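Local coordinates for protein geranyltranstransferase (PDB 3LOM) that probably makes farnesyl diphosphate, and perhaps geranylgeranyl diphosphate, as a magnesium-dependent prenyl transferase of isoprenoid biosynthesis, at residues K51-Y59 and L72-H83; Q143-A154 and L192-A203. One frame throughout, in Å; residues are numbered along the deposited sequence. Where two conformers were deposited one is given.

Overall arrangement
Both contacts pair antiparallel helices in a mainly helical prenyl synthase fold, and both are largely buried; contact 1 lies about 7 Å from the centre of the chain, contact 2 about 13 Å, centre to centre. Their own centres are 12 Å apart, and they meet where Leu79 CD1 of contact 1 packs on Met199 CE of contact 2 at 3.4 Å. Contact 1 joins helices 53-64 and 69-91 and changes character along its length, from a tyrosine-aspartate bond through an apolar middle to a phosphate-binding end. Contact 2 joins helices 141-155 and 178-201 almost wholly through apolar side chains, and its first helix also reaches the second subunit.

Contact 1 (K51-Y59 and L72-H83); sequences KRIRPILVY and LDIIAAALELTH. With PO4 (phosphate ion), chain C.
Helices 53-59 and 72-83 run antiparallel at 156°, their axes 8.6 Å apart, with Pro55 and Ala76 as the nearest backbone pair. Here Ala76 offers just its methyl, and Pro55 lies against it while its ring atom CG presses on Glu80 CG at 3.4 Å. Val58 is a knob in the hole formed by Leu72, Ile75, Ala76 and Leu79. With CG1 anti to the backbone N, that branch enters among Leu72, Ile75 and Ala76, while CG2 goes to Leu79 CD1. Farther along, Tyr59 passes Leu72 CB and gives its OH proton to Asp73 OD1 at 2.6 Å. The bond uses the anti lone pair of OD1, and ring and carboxylate planes stand 73° apart; a water bridges the same hydroxyl to Asp73 O. Arg19 forms a salt bridge with OD1, so this buried carboxylate oxygen is held twice.

Adjoining helices in a helical bundle of the FPP/GGPP synthase family, the two segments carry an anion site at their other end. A phosphate ion, probably from the crystallisation liquor, sits among basic groups, consistent with the diphosphate site for isopentenyl diphosphate in related synthases. Ile53 N gives O3 a fairly straight bond of 3.0 Å, Arg54 NH2 binds O4 at 2.8 Å, and Arg52 NH1 makes a weak bond to O2 from the edge of its guanidinium. The Arg54 guanidinium lies flat on the His83 ring, nearly parallel to it with centres 3.6 Å apart, and Arg54 CD adds a CH-pi contact over the same ring. In this crystal the stack holds the guanidinium flat and the phosphate engages NH2. A water accepts from Arg54 NH2 and donates to Glu80 OE1, 2.8 Å from the water oxygen, and to phosphate O3, tying carboxylate to anion.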
loop_
_atom_site.group_PDB
_atom_site.type_symbol
_atom_site.label_atom_id
_atom_site.label_comp_id
_atom_site.label_asym_id
_atom_site.label_seq_id
_atom_site.Cartn_x
_atom_site.Cartn_y
_atom_site.Cartn_z
ATOM N N LYS A 51 5.771 16.820 -17.613
ATOM C CA LYS A 51 4.818 17.020 -16.516
ATOM C C LYS A 51 3.982 15.781 -16.167
ATOM O O LYS A 51 3.733 14.916 -17.012
ATOM C CB LYS A 51 3.924 18.263 -16.731
ATOM C CG LYS A 51 3.997 18.943 -18.106
ATOM C CD LYS A 51 5.016 20.091 -18.118
ATOM C CE LYS A 51 4.814 21.026 -19.304
ATOM N NZ LYS A 51 3.660 21.952 -19.102
ATOM N N ARG A 52 3.585 15.711 -14.899
ATOM C CA ARG A 52 2.763 14.621 -14.375
ATOM C C ARG A 52 1.316 15.112 -14.236
ATOM O O ARG A 52 1.030 15.994 -13.419
ATOM C CB ARG A 52 3.286 14.153 -13.010
ATOM C CG ARG A 52 4.770 14.432 -12.722
ATOM C CD ARG A 52 5.671 13.241 -13.037
ATOM N NE ARG A 52 6.287 13.331 -14.358
ATOM C CZ ARG A 52 5.918 12.601 -15.404
ATOM N NH1 ARG A 52 4.934 11.719 -15.285
ATOM N NH2 ARG A 52 6.538 12.751 -16.568
ATOM N N ILE A 53 0.413 14.535 -15.031
ATOM C CA ILE A 53 -0.978 15.015 -15.147
ATOM C C ILE A 53 -1.847 14.991 -13.871
ATOM O O ILE A 53 -2.582 15.949 -13.614
ATOM C CB ILE A 53 -1.712 14.396 -16.399
ATOM C CG1 ILE A 53 -3.007 15.148 -16.727
ATOM C CG2 ILE A 53 -1.947 12.889 -16.247
ATOM C CD1 ILE A 53 -2.798 16.599 -17.122
ATOM N N ARG A 54 -1.735 13.937 -13.064
ATOM C CA ARG A 54 -2.553 13.809 -11.847
ATOM C C ARG A 54 -2.381 14.919 -10.781
ATOM O O ARG A 54 -3.396 15.434 -10.300
ATOM C CB ARG A 54 -2.457 12.398 -11.236
ATOM C CG ARG A 54 -3.152 11.331 -12.065
ATOM C CD ARG A 54 -2.470 9.978 -11.933
ATOM N NE ARG A 54 -2.963 9.010 -12.913
ATOM C CZ ARG A 54 -2.496 8.877 -14.154
ATOM N NH1 ARG A 54 -3.017 7.963 -14.967
ATOM N NH2 ARG A 54 -1.512 9.654 -14.591
ATOM N N PRO A 55 -1.125 15.298 -10.411
ATOM C CA PRO A 55 -0.981 16.436 -9.491
ATOM C C PRO A 55 -1.549 17.754 -9.999
ATOM O O PRO A 55 -2.127 18.499 -9.219
ATOM C CB PRO A 55 0.536 16.575 -9.342
ATOM C CG PRO A 55 1.026 15.246 -9.513
ATOM C CD PRO A 55 0.173 14.617 -10.580
ATOM N N ILE A 56 -1.376 18.027 -11.290
ATOM C CA ILE A 56 -1.905 19.233 -11.920
ATOM C C ILE A 56 -3.433 19.297 -11.819
ATOM O O ILE A 56 -3.990 20.337 -11.451
ATOM C CB ILE A 56 -1.463 19.343 -13.403
ATOM C CG1 ILE A 56 0.067 19.323 -13.510
ATOM C CG2 ILE A 56 -2.023 20.618 -14.041
ATOM C CD1 ILE A 56 0.600 19.037 -14.914
ATOM N N LEU A 57 -4.092 18.176 -12.117
ATOM C CA LEU A 57 -5.553 18.070 -12.022
ATOM C C LEU A 57 -6.036 18.322 -10.606
ATOM O O LEU A 57 -7.027 19.015 -10.416
ATOM C CB LEU A 57 -6.045 16.705 -12.511
ATOM C CG LEU A 57 -5.877 16.398 -13.999
ATOM C CD1 LEU A 57 -6.043 14.904 -14.251
ATOM C CD2 LEU A 57 -6.832 17.221 -14.861
ATOM N N VAL A 58 -5.318 17.773 -9.626
ATOM C CA VAL A 58 -5.534 18.089 -8.209
ATOM C C VAL A 58 -5.438 19.593 -7.909
ATOM O O VAL A 58 -6.293 20.143 -7.210
ATOM C CB VAL A 58 -4.553 17.291 -7.315
ATOM C CG1 VAL A 58 -4.514 17.820 -5.883
ATOM C CG2 VAL A 58 -4.944 15.849 -7.314
ATOM N N TYR A 59 -4.413 20.248 -8.455
ATOM C CA TYR A 59 -4.210 21.682 -8.237
ATOM C C TYR A 59 -5.301 22.518 -8.882
ATOM O O TYR A 59 -5.832 23.427 -8.256
ATOM C CB TYR A 59 -2.834 22.134 -8.743
ATOM C CG TYR A 59 -1.689 21.744 -7.830
ATOM C CD1 TYR A 59 -1.704 22.084 -6.477
ATOM C CD2 TYR A 59 -0.580 21.055 -8.323
ATOM C CE1 TYR A 59 -0.657 21.734 -5.634
ATOM C CE2 TYR A 59 0.473 20.699 -7.486
ATOM C CZ TYR A 59 0.427 21.044 -6.145
ATOM O OH TYR A 59 1.465 20.699 -5.312
ATOM N N LEU A 72 -3.575 20.789 -1.029
ATOM C CA LEU A 72 -3.396 20.353 -2.408
ATOM C C LEU A 72 -2.039 19.711 -2.692
ATOM O O LEU A 72 -1.973 18.721 -3.420
ATOM C CB LEU A 72 -3.647 21.516 -3.371
ATOM C CG LEU A 72 -5.110 21.958 -3.466
ATOM C CD1 LEU A 72 -5.273 23.123 -4.433
ATOM C CD2 LEU A 72 -5.976 20.775 -3.887
ATOM N N ASP A 73 -0.976 20.273 -2.111
ATOM C CA ASP A 73 0.377 19.708 -2.201
ATOM C C ASP A 73 0.413 18.262 -1.731
ATOM O O ASP A 73 0.990 17.400 -2.400
ATOM C CB ASP A 73 1.368 20.519 -1.354
ATOM C CG ASP A 73 1.627 21.907 -1.909
ATOM O OD1 ASP A 73 1.676 22.064 -3.149
ATOM O OD2 ASP A 73 1.794 22.843 -1.097
ATOM N N ILE A 74 -0.216 18.025 -0.583
ATOM C CA ILE A 74 -0.253 16.723 0.075
ATOM C C ILE A 74 -1.034 15.701 -0.746
ATOM O O ILE A 74 -0.540 14.589 -0.980
ATOM C CB ILE A 74 -0.863 16.840 1.492
ATOM C CG1 ILE A 74 -0.048 17.827 2.332
ATOM C CG2 ILE A 74 -0.934 15.477 2.173
ATOM C CD1 ILE A 74 -0.818 18.465 3.471
ATOM N N ILE A 75 -2.231 16.093 -1.193
ATOM C CA ILE A 75 -3.110 15.210 -1.973
ATOM C C ILE A 75 -2.452 14.795 -3.284
ATOM O O ILE A 75 -2.443 13.606 -3.624
ATOM C CB ILE A 75 -4.525 15.833 -2.221
ATOM C CG1 ILE A 75 -5.251 16.061 -0.888
ATOM C CG2 ILE A 75 -5.366 14.930 -3.146
ATOM C CD1 ILE A 75 -6.624 16.717 -1.006
ATOM N N ALA A 76 -1.871 15.772 -3.980
ATOM C CA ALA A 76 -1.142 15.554 -5.232
ATOM C C ALA A 76 0.123 14.695 -5.087
ATOM O O ALA A 76 0.502 13.982 -6.020
ATOM C CB ALA A 76 -0.785 16.891 -5.852
ATOM N N ALA A 77 0.774 14.777 -3.928
ATOM C CA ALA A 77 1.964 13.979 -3.655
ATOM C C ALA A 77 1.573 12.521 -3.488
ATOM O O ALA A 77 2.183 11.636 -4.093
ATOM C CB ALA A 77 2.681 14.484 -2.404
ATOM N N ALA A 78 0.545 12.294 -2.671
ATOM C CA ALA A 78 -0.020 10.966 -2.438
ATOM C C ALA A 78 -0.510 10.304 -3.719
ATOM O O ALA A 78 -0.294 9.110 -3.928
ATOM C CB ALA A 78 -1.131 11.054 -1.440
ATOM N N LEU A 79 -1.144 11.085 -4.586
ATOM C CA LEU A 79 -1.565 10.583 -5.888
ATOM C C LEU A 79 -0.438 10.199 -6.812
ATOM O O LEU A 79 -0.525 9.170 -7.485
ATOM C CB LEU A 79 -2.433 11.597 -6.601
ATOM C CG LEU A 79 -3.881 11.180 -6.747
ATOM C CD1 LEU A 79 -4.618 12.421 -7.049
ATOM C CD2 LEU A 79 -4.086 10.150 -7.851
ATOM N N GLU A 80 0.600 11.035 -6.879
ATOM C CA GLU A 80 1.759 10.721 -7.706
ATOM C C GLU A 80 2.521 9.529 -7.181
ATOM O O GLU A 80 2.961 8.705 -7.969
ATOM C CB GLU A 80 2.708 11.903 -7.878
ATOM C CG GLU A 80 2.862 12.366 -9.325
ATOM C CD GLU A 80 2.984 11.241 -10.336
ATOM O OE1 GLU A 80 2.070 11.100 -11.182
ATOM O OE2 GLU A 80 3.987 10.503 -10.290
ATOM N N LEU A 81 2.664 9.443 -5.857
ATOM C CA LEU A 81 3.299 8.290 -5.215
ATOM C C LEU A 81 2.573 6.983 -5.547
ATOM O O LEU A 81 3.225 5.987 -5.889
ATOM C CB LEU A 81 3.396 8.480 -3.695
ATOM C CG LEU A 81 4.504 9.381 -3.136
ATOM C CD1 LEU A 81 4.185 9.783 -1.708
ATOM C CD2 LEU A 81 5.855 8.694 -3.202
ATOM N N THR A 82 1.237 7.000 -5.465
ATOM C CA THR A 82 0.408 5.838 -5.845
ATOM C C THR A 82 0.568 5.514 -7.333
ATOM O O THR A 82 0.885 4.384 -7.682
ATOM C CB THR A 82 -1.095 6.016 -5.469
ATOM O OG1 THR A 82 -1.217 6.282 -4.062
ATOM C CG2 THR A 82 -1.892 4.746 -5.800
ATOM N N HIS A 83 0.403 6.513 -8.195
ATOM C CA HIS A 83 0.590 6.329 -9.637
ATOM C C HIS A 83 1.970 5.765 -9.963
ATOM O O HIS A 83 2.077 4.804 -10.729
ATOM C CB HIS A 83 0.359 7.647 -10.382
ATOM C CG HIS A 83 0.566 7.560 -11.864
ATOM N ND1 HIS A 83 -0.086 6.638 -12.656
ATOM C CD2 HIS A 83 1.333 8.297 -12.701
ATOM C CE1 HIS A 83 0.277 6.806 -13.916
ATOM N NE2 HIS A 83 1.138 7.806 -13.971
HETATM P P PO4 C . 1.566 10.627 -16.860
HETATM O O1 PO4 C . 1.715 10.922 -18.331
HETATM O O2 PO4 C . 2.808 9.925 -16.357
HETATM O O3 PO4 C . 1.371 11.918 -16.099
HETATM O O4 PO4 C . 0.360 9.737 -16.670
HETATM O O HOH W 1 0.475 11.490 -13.472
HETATM O O HOH W 2 2.477 18.298 -4.879
#

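Contact 2 (Q143-A154 and L192-A203); sequences QVVAITQVLVNA and LILACFEMVLAA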
loop_
_atom_site.group_PDB
_atom_site.type_symbol
_atom_site.label_atom_id
_atom_site.label_comp_id
_atom_site.label_asym_id
_atom_site.label_seq_id
_atom_site.Cartn_x
_atom_site.Cartn_y
_atom_site.Cartn_z
ATOM N N GLN A 143 -12.369 14.085 7.680
ATOM C CA GLN A 143 -12.034 14.346 6.284
ATOM C C GLN A 143 -10.758 13.620 5.861
ATOM O O GLN A 143 -10.690 13.102 4.750
ATOM C CB GLN A 143 -11.910 15.847 6.022
ATOM C CG GLN A 143 -13.230 16.610 6.126
ATOM C CD GLN A 143 -13.137 18.047 5.627
ATOM O OE1 GLN A 143 -12.115 18.718 5.791
ATOM N NE2 GLN A 143 -14.215 18.527 5.021
ATOM N N VAL A 144 -9.771 13.575 6.757
ATOM C CA VAL A 144 -8.518 12.844 6.538
ATOM C C VAL A 144 -8.796 11.370 6.197
ATOM O O VAL A 144 -8.264 10.838 5.213
ATOM C CB VAL A 144 -7.570 12.961 7.772
ATOM C CG1 VAL A 144 -6.315 12.087 7.605
ATOM C CG2 VAL A 144 -7.184 14.420 8.015
ATOM N N VAL A 145 -9.662 10.747 6.997
ATOM C CA VAL A 145 -10.123 9.378 6.783
ATOM C C VAL A 145 -10.817 9.197 5.418
ATOM O O VAL A 145 -10.452 8.305 4.648
ATOM C CB VAL A 145 -11.017 8.919 7.961
ATOM C CG1 VAL A 145 -11.707 7.592 7.667
ATOM C CG2 VAL A 145 -10.182 8.808 9.227
ATOM N N ALA A 146 -11.770 10.073 5.106
ATOM C CA ALA A 146 -12.521 9.980 3.848
ATOM C C ALA A 146 -11.670 10.233 2.605
ATOM O O ALA A 146 -11.910 9.618 1.568
ATOM C CB ALA A 146 -13.748 10.905 3.863
ATOM N N ILE A 147 -10.689 11.133 2.721
ATOM C CA ILE A 147 -9.722 11.420 1.648
ATOM C C ILE A 147 -8.863 10.184 1.341
ATOM O O ILE A 147 -8.639 9.837 0.174
ATOM C CB ILE A 147 -8.826 12.651 2.003
ATOM C CG1 ILE A 147 -9.604 13.953 1.793
ATOM C CG2 ILE A 147 -7.524 12.681 1.174
ATOM C CD1 ILE A 147 -9.063 15.126 2.572
ATOM N N THR A 148 -8.417 9.512 2.399
ATOM C CA THR A 148 -7.549 8.343 2.274
ATOM C C THR A 148 -8.349 7.138 1.760
ATOM O O THR A 148 -7.816 6.308 1.011
ATOM C CB THR A 148 -6.832 8.031 3.609
ATOM O OG1 THR A 148 -6.347 9.249 4.186
ATOM C CG2 THR A 148 -5.654 7.081 3.399
ATOM N N GLN A 149 -9.626 7.076 2.149
ATOM C CA GLN A 149 -10.587 6.083 1.649
ATOM C C GLN A 149 -10.697 6.119 0.131
ATOM O O GLN A 149 -10.621 5.078 -0.519
ATOM C CB GLN A 149 -11.969 6.324 2.266
ATOM C CG GLN A 149 -12.893 5.113 2.271
ATOM C CD GLN A 149 -12.896 4.382 3.603
ATOM O OE1 GLN A 149 -12.285 3.320 3.740
ATOM N NE2 GLN A 149 -13.581 4.949 4.593
ATOM N N VAL A 150 -10.857 7.316 -0.426
ATOM C CA VAL A 150 -10.945 7.502 -1.877
ATOM C C VAL A 150 -9.761 6.886 -2.653
ATOM O O VAL A 150 -9.973 6.168 -3.633
ATOM C CB VAL A 150 -11.115 8.996 -2.242
ATOM C CG1 VAL A 150 -11.097 9.193 -3.753
ATOM C CG2 VAL A 150 -12.412 9.560 -1.648
ATOM N N LEU A 151 -8.532 7.150 -2.195
ATOM C CA LEU A 151 -7.316 6.676 -2.865
ATOM C C LEU A 151 -7.163 5.166 -2.772
ATOM O O LEU A 151 -6.835 4.498 -3.749
ATOM C CB LEU A 151 -6.068 7.348 -2.264
ATOM C CG LEU A 151 -4.694 7.059 -2.889
ATOM C CD1 LEU A 151 -4.596 7.567 -4.324
ATOM C CD2 LEU A 151 -3.601 7.690 -2.048
ATOM N N VAL A 152 -7.406 4.650 -1.579
ATOM C CA VAL A 152 -7.251 3.247 -1.273
ATOM C C VAL A 152 -8.360 2.354 -1.907
ATOM O O VAL A 152 -8.100 1.199 -2.276
ATOM C CB VAL A 152 -7.060 3.108 0.264
ATOM C CG1 VAL A 152 -7.887 2.024 0.853
ATOM C CG2 VAL A 152 -5.577 2.908 0.586
ATOM N N ASN A 153 -9.567 2.904 -2.076
ATOM C CA ASN A 153 -10.635 2.222 -2.823
ATOM C C ASN A 153 -10.314 2.181 -4.312
ATOM O O ASN A 153 -10.575 1.179 -4.976
ATOM C CB ASN A 153 -12.010 2.893 -2.621
ATOM C CG ASN A 153 -12.610 2.641 -1.236
ATOM O OD1 ASN A 153 -13.591 3.282 -0.854
ATOM N ND2 ASN A 153 -12.032 1.713 -0.485
ATOM N N ALA A 154 -9.740 3.266 -4.832
ATOM C CA ALA A 154 -9.462 3.356 -6.266
ATOM C C ALA A 154 -8.229 2.544 -6.657
ATOM O O ALA A 154 -8.128 2.068 -7.791
ATOM C CB ALA A 154 -9.304 4.812 -6.700
ATOM N N LEU A 192 -8.470 6.089 -10.588
ATOM C CA LEU A 192 -7.382 6.876 -10.004
ATOM C C LEU A 192 -7.434 8.327 -10.480
ATOM O O LEU A 192 -7.278 9.238 -9.678
ATOM C CB LEU A 192 -6.005 6.254 -10.276
ATOM C CG LEU A 192 -4.879 6.719 -9.341
ATOM C CD1 LEU A 192 -5.113 6.215 -7.914
ATOM C CD2 LEU A 192 -3.500 6.298 -9.855
ATOM N N ILE A 193 -7.657 8.526 -11.779
ATOM C CA ILE A 193 -7.915 9.859 -12.343
ATOM C C ILE A 193 -9.129 10.537 -11.693
ATOM O O ILE A 193 -9.081 11.731 -11.371
ATOM C CB ILE A 193 -8.040 9.809 -13.879
ATOM C CG1 ILE A 193 -6.654 9.561 -14.486
ATOM C CG2 ILE A 193 -8.636 11.102 -14.429
ATOM C CD1 ILE A 193 -6.657 9.005 -15.893
ATOM N N LEU A 194 -10.186 9.757 -11.465
ATOM C CA LEU A 194 -11.388 10.229 -10.777
ATOM C C LEU A 194 -11.088 10.622 -9.330
ATOM O O LEU A 194 -11.644 11.602 -8.820
ATOM C CB LEU A 194 -12.470 9.145 -10.815
ATOM C CG LEU A 194 -13.952 9.505 -10.930
ATOM C CD1 LEU A 194 -14.199 10.560 -12.005
ATOM C CD2 LEU A 194 -14.755 8.236 -11.221
ATOM N N ALA A 195 -10.196 9.865 -8.685
ATOM C CA ALA A 195 -9.738 10.161 -7.322
ATOM C C ALA A 195 -9.124 11.565 -7.129
ATOM O O ALA A 195 -9.202 12.113 -6.032
ATOM C CB ALA A 195 -8.785 9.086 -6.834
ATOM N N CYS A 196 -8.544 12.141 -8.187
ATOM C CA CYS A 196 -8.013 13.516 -8.148
ATOM C C CYS A 196 -9.093 14.509 -7.766
ATOM O O CYS A 196 -8.889 15.377 -6.920
ATOM C CB CYS A 196 -7.439 13.939 -9.502
ATOM S SG CYS A 196 -6.121 12.903 -10.136
ATOM N N PHE A 197 -10.249 14.347 -8.397
ATOM C CA PHE A 197 -11.390 15.208 -8.179
ATOM C C PHE A 197 -12.106 14.829 -6.885
ATOM O O PHE A 197 -12.524 15.703 -6.126
ATOM C CB PHE A 197 -12.310 15.146 -9.399
ATOM C CG PHE A 197 -11.590 15.378 -10.702
ATOM C CD1 PHE A 197 -11.410 16.665 -11.190
ATOM C CD2 PHE A 197 -11.073 14.309 -11.433
ATOM C CE1 PHE A 197 -10.732 16.884 -12.386
ATOM C CE2 PHE A 197 -10.387 14.518 -12.620
ATOM C CZ PHE A 197 -10.220 15.806 -13.103
ATOM N N GLU A 198 -12.195 13.532 -6.609
ATOM C CA GLU A 198 -12.902 13.046 -5.418
ATOM C C GLU A 198 -12.189 13.333 -4.095
ATOM O O GLU A 198 -12.849 13.633 -3.096
ATOM C CB GLU A 198 -13.220 11.550 -5.530
ATOM C CG GLU A 198 -14.224 11.178 -6.619
ATOM C CD GLU A 198 -15.680 11.382 -6.214
ATOM O OE1 GLU A 198 -15.967 11.687 -5.032
ATOM O OE2 GLU A 198 -16.549 11.223 -7.095
ATOM N N MET A 199 -10.856 13.230 -4.080
ATOM C CA MET A 199 -10.073 13.584 -2.882
ATOM C C MET A 199 -10.137 15.095 -2.608
ATOM O O MET A 199 -10.192 15.515 -1.453
ATOM C CB MET A 199 -8.619 13.102 -2.986
ATOM C CG MET A 199 -8.412 11.626 -2.631
ATOM S SD MET A 199 -6.714 11.008 -2.792
ATOM C CE MET A 199 -6.537 11.240 -4.486
ATOM N N VAL A 200 -10.150 15.887 -3.683
ATOM C CA VAL A 200 -10.328 17.338 -3.617
ATOM C C VAL A 200 -11.710 17.698 -3.042
ATOM O O VAL A 200 -11.823 18.598 -2.204
ATOM C CB VAL A 200 -10.045 17.996 -5.015
ATOM C CG1 VAL A 200 -10.804 19.301 -5.213
ATOM C CG2 VAL A 200 -8.548 18.233 -5.203
ATOM N N LEU A 201 -12.742 16.960 -3.463
ATOM C CA LEU A 201 -14.116 17.159 -2.981
ATOM C C LEU A 201 -14.308 16.804 -1.508
ATOM O O LEU A 201 -15.111 17.431 -0.818
ATOM C CB LEU A 201 -15.115 16.376 -3.838
ATOM C CG LEU A 201 -15.458 16.997 -5.195
ATOM C CD1 LEU A 201 -16.103 15.962 -6.101
ATOM C CD2 LEU A 201 -16.350 18.238 -5.050
ATOM N N ALA A 202 -13.558 15.816 -1.027
ATOM C CA ALA A 202 -13.659 15.387 0.366
ATOM C C ALA A 202 -12.969 16.347 1.348
ATOM O O ALA A 202 -13.006 16.130 2.562
ATOM C CB ALA A 202 -13.134 13.961 0.525
ATOM N N ALA A 203 -12.354 17.406 0.819
ATOM C CA ALA A 203 -11.764 18.466 1.641
ATOM C C ALA A 203 -12.802 19.457 2.183
ATOM O O ALA A 203 -12.531 20.166 3.157
ATOM C CB ALA A 203 -10.695 19.203 0.866
#
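Met199 lies across the gap between helices 143-154 and 192-201, which are antiparallel at 170° with axes 8.8 Å apart. CB leaves the helix with CG anti to the carbonyl carbon (chi1 -81°), which carries the chain across toward the facing helix, over the backbone at Ile147. CG is the first atom to touch: it comes to 3.3 Å from Ile147 O and also packs on Val150 CB at 3.8 Å. SD, next along, rests on Leu151 CB at 3.8 Å. A bend at chi3 (-63°) then turns CE toward Leu151 CD1.

Ile147 crosses this methionine at about a right angle and sends CG1 to Ala202 CB at 3.8 Å. One turn on, Val150 CG1 meets Glu198 CB at 3.6 Å and reaches Ala195 CB, so a small residue and the base of a longer one accept the valine; the Glu198 carboxylate turns elsewhere, to a salt bridge with Arg216. Leu151 carries the packing further, its CD1 meeting Leu192 CD1 at 3.9 Å, and Ala154 CB closes that end against Ala195 CB. At the opposite end, beyond the last turn of helix 178-201, Gln143 CB and CG lie against Ala202 O.

Within the mainly helical fold, helix 69-91 backs the pair: Ile75 and Leu79 touch Met199, and Thr82 touches Leu151. Helix 113-135 packs on Val144, Thr148 and Leu151, helix 209-236 covers Ile193, Leu194 and Leu201, and Val145, Gln149, Val152 and Asn153 pack on Ser136, Leu132 and Glu129 of the second subunit.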